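Local coordinates for sister chromatid cohesion protein (Chaetomium thermophilum, PDB 5T8V), which probably loads cohesin onto chromatin, the part described here being the C-terminal, HEAT-repeat portion of the cohesin loader Scc2, at residues 636-648 with 675-687. Residues are numbered along the deposited sequence; the frame is centred on the assembly and turned at random.
Sequences INQVMEADPTILD and LISKCISLRPALE
The C-terminal turns of helices 628-642 and 666-682 touch side by side in the HEAT-repeat array, running nearly parallel: the axes of 636-642 and 675-682 lie 8° apart and approach to 10.6 Å. Beyond the first helix, D643 leaves helical geometry and a 3-10 turn, 644-647, runs alongside the last turn of the second, P644 facing L682 and L647 facing C679; helix 652-660 also packs against L647, L675 and C679. M640 is the knob, held among L675, K678, C679 and L682. Its long, flexible thioether suits the distance its chain must span between these two helices: a bend at chi3 carries CE to C679 SG, while its CB rests on L682 CD1. L682, branched and apolar, serves three neighbours, since CD2 also meets P644 CG and its CB meets L647 CD1 at 4.0 Å. L647 sends its other methyl, CD2, to C679 SG, a side chain small enough to leave room for both leucine and methionine. On the more exposed flank, K678 lays its CB and CG beside the amide oxygen of N637, whose ND2 is hydrogen-bonded to L633 O, and then crosses E641 at about a right angle. With CG anti to the backbone N (chi1 -170°) and further bends at chi2 and chi3, the chain brings NZ to 3.4 Å from E641 OE2, a salt bridge. At the other end R683 reaches over the 3-10 turn, NH2 lying 3.6 Å from P644 CB. Putting an alanine at R683 is likely to leave the D648 carboxylate without its cationic mate and P644 without the guanidinium that packs on it. The guanidinium plane is turned 31° from that carboxylate, and NH1 faces D648 OD2 in a salt bridge whose modelled 2.5 Å is doubtfully short and whose bent hydrogen bond is weak.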
loop_
_atom_site.group_PDB
_atom_site.type_symbol
_atom_site.label_atom_id
_atom_site.label_comp_id
_atom_site.label_asym_id
_atom_site.label_seq_id
_atom_site.Cartn_x
_atom_site.Cartn_y
_atom_site.Cartn_z
ATOM N N ILE A 636 2.917 1.854 -8.323
ATOM C CA ILE A 636 1.533 1.486 -8.611
ATOM C C ILE A 636 0.719 2.720 -8.980
ATOM O O ILE A 636 -0.125 2.677 -9.885
ATOM C CB ILE A 636 0.918 0.736 -7.414
ATOM C CG1 ILE A 636 1.625 -0.608 -7.224
ATOM C CG2 ILE A 636 -0.576 0.514 -7.629
ATOM C CD1 ILE A 636 1.259 -1.331 -5.941
ATOM N N ASN A 637 0.951 3.837 -8.286
ATOM C CA ASN A 637 0.298 5.085 -8.663
ATOM C C ASN A 637 0.661 5.473 -10.088
ATOM O O ASN A 637 -0.213 5.811 -10.895
ATOM C CB ASN A 637 0.679 6.200 -7.688
ATOM C CG ASN A 637 -0.162 6.185 -6.427
ATOM O OD1 ASN A 637 -1.341 6.534 -6.452
ATOM N ND2 ASN A 637 0.444 5.790 -5.314
ATOM N N GLN A 638 1.953 5.425 -10.422
ATOM C CA GLN A 638 2.362 5.752 -11.784
ATOM C C GLN A 638 1.687 4.833 -12.796
ATOM O O GLN A 638 1.248 5.286 -13.861
ATOM C CB GLN A 638 3.883 5.670 -11.911
ATOM C CG GLN A 638 4.618 6.763 -11.152
ATOM C CD GLN A 638 6.123 6.681 -11.308
ATOM O OE1 GLN A 638 6.668 5.637 -11.670
ATOM N NE2 GLN A 638 6.806 7.789 -11.039
ATOM N N VAL A 639 1.582 3.542 -12.479
ATOM C CA VAL A 639 0.936 2.602 -13.391
ATOM C C VAL A 639 -0.524 2.981 -13.596
ATOM O O VAL A 639 -1.034 2.957 -14.722
ATOM C CB VAL A 639 1.080 1.159 -12.868
ATOM C CG1 VAL A 639 0.179 0.203 -13.643
ATOM C CG2 VAL A 639 2.523 0.698 -12.971
ATOM N N MET A 640 -1.220 3.331 -12.511
ATOM C CA MET A 640 -2.631 3.692 -12.617
ATOM C C MET A 640 -2.817 4.956 -13.450
ATOM O O MET A 640 -3.642 4.992 -14.369
ATOM C CB MET A 640 -3.224 3.880 -11.221
ATOM C CG MET A 640 -3.425 2.586 -10.449
ATOM S SD MET A 640 -3.742 2.864 -8.694
ATOM C CE MET A 640 -5.160 3.954 -8.763
ATOM N N GLU A 641 -2.058 6.008 -13.136
ATOM C CA GLU A 641 -2.215 7.269 -13.855
ATOM C C GLU A 641 -1.838 7.121 -15.323
ATOM O O GLU A 641 -2.439 7.761 -16.194
ATOM C CB GLU A 641 -1.365 8.356 -13.201
ATOM C CG GLU A 641 -1.688 8.603 -11.739
ATOM C CD GLU A 641 -0.787 9.648 -11.112
ATOM O OE1 GLU A 641 -0.609 10.725 -11.721
ATOM O OE2 GLU A 641 -0.250 9.388 -10.015
ATOM N N ALA A 642 -0.842 6.286 -15.618
ATOM C CA ALA A 642 -0.371 6.154 -16.991
ATOM C C ALA A 642 -1.396 5.461 -17.881
ATOM O O ALA A 642 -1.465 5.749 -19.082
ATOM C CB ALA A 642 0.952 5.392 -17.014
ATOM N N ASP A 643 -2.195 4.555 -17.322
ATOM C CA ASP A 643 -3.182 3.801 -18.096
ATOM C C ASP A 643 -4.324 3.403 -17.172
ATOM O O ASP A 643 -4.405 2.261 -16.704
ATOM C CB ASP A 643 -2.547 2.570 -18.745
ATOM C CG ASP A 643 -3.521 1.798 -19.617
ATOM O OD1 ASP A 643 -4.498 2.405 -20.108
ATOM O OD2 ASP A 643 -3.306 0.581 -19.813
ATOM N N PRO A 644 -5.239 4.336 -16.884
ATOM C CA PRO A 644 -6.328 4.034 -15.938
ATOM C C PRO A 644 -7.235 2.896 -16.375
ATOM O O PRO A 644 -8.002 2.387 -15.545
ATOM C CB PRO A 644 -7.100 5.356 -15.857
ATOM C CG PRO A 644 -6.121 6.400 -16.283
ATOM C CD PRO A 644 -5.257 5.745 -17.311
ATOM N N THR A 645 -7.176 2.472 -17.639
ATOM C CA THR A 645 -8.062 1.409 -18.101
ATOM C C THR A 645 -7.836 0.103 -17.351
ATOM O O THR A 645 -8.703 -0.776 -17.394
ATOM C CB THR A 645 -7.881 1.175 -19.602
ATOM O OG1 THR A 645 -6.564 0.675 -19.856
ATOM C CG2 THR A 645 -8.089 2.469 -20.382
ATOM N N ILE A 646 -6.700 -0.052 -16.665
ATOM C CA ILE A 646 -6.466 -1.265 -15.887
ATOM C C ILE A 646 -7.337 -1.335 -14.647
ATOM O O ILE A 646 -7.346 -2.366 -13.965
ATOM C CB ILE A 646 -4.988 -1.397 -15.464
ATOM C CG1 ILE A 646 -4.582 -0.241 -14.545
ATOM C CG2 ILE A 646 -4.089 -1.455 -16.695
ATOM C CD1 ILE A 646 -3.206 -0.393 -13.958
ATOM N N LEU A 647 -8.059 -0.264 -14.329
ATOM C CA LEU A 647 -9.012 -0.262 -13.228
ATOM C C LEU A 647 -10.406 -0.696 -13.659
ATOM O O LEU A 647 -11.325 -0.686 -12.834
ATOM C CB LEU A 647 -9.076 1.133 -12.600
ATOM C CG LEU A 647 -7.760 1.656 -12.024
ATOM C CD1 LEU A 647 -7.876 3.129 -11.704
ATOM C CD2 LEU A 647 -7.359 0.868 -10.783
ATOM N N ASP A 648 -10.581 -1.086 -14.915
ATOM C CA ASP A 648 -11.885 -1.439 -15.454
ATOM C C ASP A 648 -12.100 -2.947 -15.412
ATOM O O ASP A 648 -11.154 -3.738 -15.378
ATOM C CB ASP A 648 -12.025 -0.935 -16.891
ATOM C CG ASP A 648 -11.981 0.577 -16.985
ATOM O OD1 ASP A 648 -12.271 1.247 -15.970
ATOM O OD2 ASP A 648 -11.660 1.101 -18.073
ATOM N N LEU A 675 -4.341 4.464 -1.891
ATOM C CA LEU A 675 -4.581 3.833 -3.186
ATOM C C LEU A 675 -6.063 3.841 -3.540
ATOM O O LEU A 675 -6.435 4.149 -4.677
ATOM C CB LEU A 675 -4.040 2.405 -3.188
ATOM C CG LEU A 675 -2.535 2.240 -2.964
ATOM C CD1 LEU A 675 -2.138 0.799 -3.243
ATOM C CD2 LEU A 675 -1.716 3.202 -3.824
ATOM N N ILE A 676 -6.925 3.496 -2.579
ATOM C CA ILE A 676 -8.365 3.571 -2.812
ATOM C C ILE A 676 -8.745 4.961 -3.306
ATOM O O ILE A 676 -9.526 5.113 -4.254
ATOM C CB ILE A 676 -9.131 3.196 -1.528
ATOM C CG1 ILE A 676 -8.967 1.700 -1.241
ATOM C CG2 ILE A 676 -10.614 3.564 -1.644
ATOM C CD1 ILE A 676 -9.550 1.250 0.083
ATOM N N SER A 677 -8.189 5.997 -2.676
ATOM C CA SER A 677 -8.507 7.361 -3.079
ATOM C C SER A 677 -8.077 7.623 -4.516
ATOM O O SER A 677 -8.818 8.243 -5.289
ATOM C CB SER A 677 -7.844 8.358 -2.131
ATOM O OG SER A 677 -8.224 9.686 -2.447
ATOM N N LYS A 678 -6.884 7.161 -4.898
ATOM C CA LYS A 678 -6.434 7.374 -6.271
ATOM C C LYS A 678 -7.340 6.654 -7.264
ATOM O O LYS A 678 -7.716 7.220 -8.299
ATOM C CB LYS A 678 -4.985 6.910 -6.428
ATOM C CG LYS A 678 -4.338 7.313 -7.750
ATOM C CD LYS A 678 -4.321 8.824 -7.924
ATOM C CE LYS A 678 -2.979 9.312 -8.434
ATOM N NZ LYS A 678 -2.943 10.796 -8.570
ATOM N N CYS A 679 -7.703 5.405 -6.966
ATOM C CA CYS A 679 -8.650 4.688 -7.812
ATOM C C CYS A 679 -9.930 5.492 -7.991
ATOM O O CYS A 679 -10.370 5.742 -9.120
ATOM C CB CYS A 679 -8.960 3.318 -7.206
ATOM S SG CYS A 679 -7.549 2.189 -7.143
ATOM N N ILE A 680 -10.540 5.912 -6.880
ATOM C CA ILE A 680 -11.773 6.694 -6.952
ATOM C C ILE A 680 -11.558 7.945 -7.795
ATOM O O ILE A 680 -12.459 8.392 -8.514
ATOM C CB ILE A 680 -12.258 7.045 -5.533
ATOM C CG1 ILE A 680 -12.602 5.772 -4.759
ATOM C CG2 ILE A 680 -13.474 7.967 -5.590
ATOM C CD1 ILE A 680 -12.741 5.986 -3.266
ATOM N N SER A 681 -10.362 8.529 -7.718
ATOM C CA SER A 681 -10.075 9.739 -8.477
ATOM C C SER A 681 -10.046 9.461 -9.975
ATOM O O SER A 681 -10.556 10.258 -10.770
ATOM C CB SER A 681 -8.746 10.334 -8.019
ATOM O OG SER A 681 -8.390 11.454 -8.810
ATOM N N LEU A 682 -9.457 8.334 -10.381
ATOM C CA LEU A 682 -9.312 8.051 -11.804
ATOM C C LEU A 682 -10.581 7.470 -12.416
ATOM O O LEU A 682 -10.850 7.702 -13.599
ATOM C CB LEU A 682 -8.137 7.100 -12.024
ATOM C CG LEU A 682 -6.767 7.736 -11.782
ATOM C CD1 LEU A 682 -5.701 6.667 -11.668
ATOM C CD2 LEU A 682 -6.428 8.716 -12.897
ATOM N N ARG A 683 -11.365 6.719 -11.643
ATOM C CA ARG A 683 -12.623 6.153 -12.128
ATOM C C ARG A 683 -13.676 6.297 -11.038
ATOM O O ARG A 683 -13.853 5.404 -10.199
ATOM C CB ARG A 683 -12.447 4.693 -12.552
ATOM C CG ARG A 683 -11.557 4.515 -13.784
ATOM C CD ARG A 683 -12.200 5.110 -15.042
ATOM N NE ARG A 683 -11.225 5.446 -16.079
ATOM C CZ ARG A 683 -10.893 4.659 -17.095
ATOM N NH1 ARG A 683 -11.447 3.462 -17.233
ATOM N NH2 ARG A 683 -10.000 5.071 -17.985
ATOM N N PRO A 684 -14.398 7.423 -11.019
ATOM C CA PRO A 684 -15.393 7.645 -9.955
ATOM C C PRO A 684 -16.482 6.589 -9.884
ATOM O O PRO A 684 -17.152 6.490 -8.849
ATOM C CB PRO A 684 -15.977 9.019 -10.306
ATOM C CG PRO A 684 -14.896 9.701 -11.068
ATOM C CD PRO A 684 -14.205 8.623 -11.851
ATOM N N ALA A 685 -16.699 5.809 -10.944
ATOM C CA ALA A 685 -17.694 4.743 -10.868
ATOM C C ALA A 685 -17.343 3.737 -9.781
ATOM O O ALA A 685 -18.240 3.157 -9.159
ATOM C CB ALA A 685 -17.822 4.040 -12.218
ATOM N N LEU A 686 -16.049 3.515 -9.540
ATOM C CA LEU A 686 -15.640 2.624 -8.460
ATOM C C LEU A 686 -16.107 3.140 -7.109
ATOM O O LEU A 686 -16.336 2.349 -6.185
ATOM C CB LEU A 686 -14.119 2.467 -8.460
ATOM C CG LEU A 686 -13.498 1.842 -9.708
ATOM C CD1 LEU A 686 -12.024 2.183 -9.784
ATOM C CD2 LEU A 686 -13.699 0.342 -9.702
ATOM N N GLU A 687 -16.260 4.459 -6.982
ATOM C CA GLU A 687 -16.559 5.093 -5.704
ATOM C C GLU A 687 -17.615 4.331 -4.913
ATOM O O GLU A 687 -17.362 3.882 -3.792
ATOM C CB GLU A 687 -17.006 6.536 -5.949
ATOM C CG GLU A 687 -17.206 7.345 -4.687
ATOM C CD GLU A 687 -17.171 8.838 -4.948
ATOM O OE1 GLU A 687 -16.080 9.368 -5.251
ATOM O OE2 GLU A 687 -18.239 9.480 -4.861
#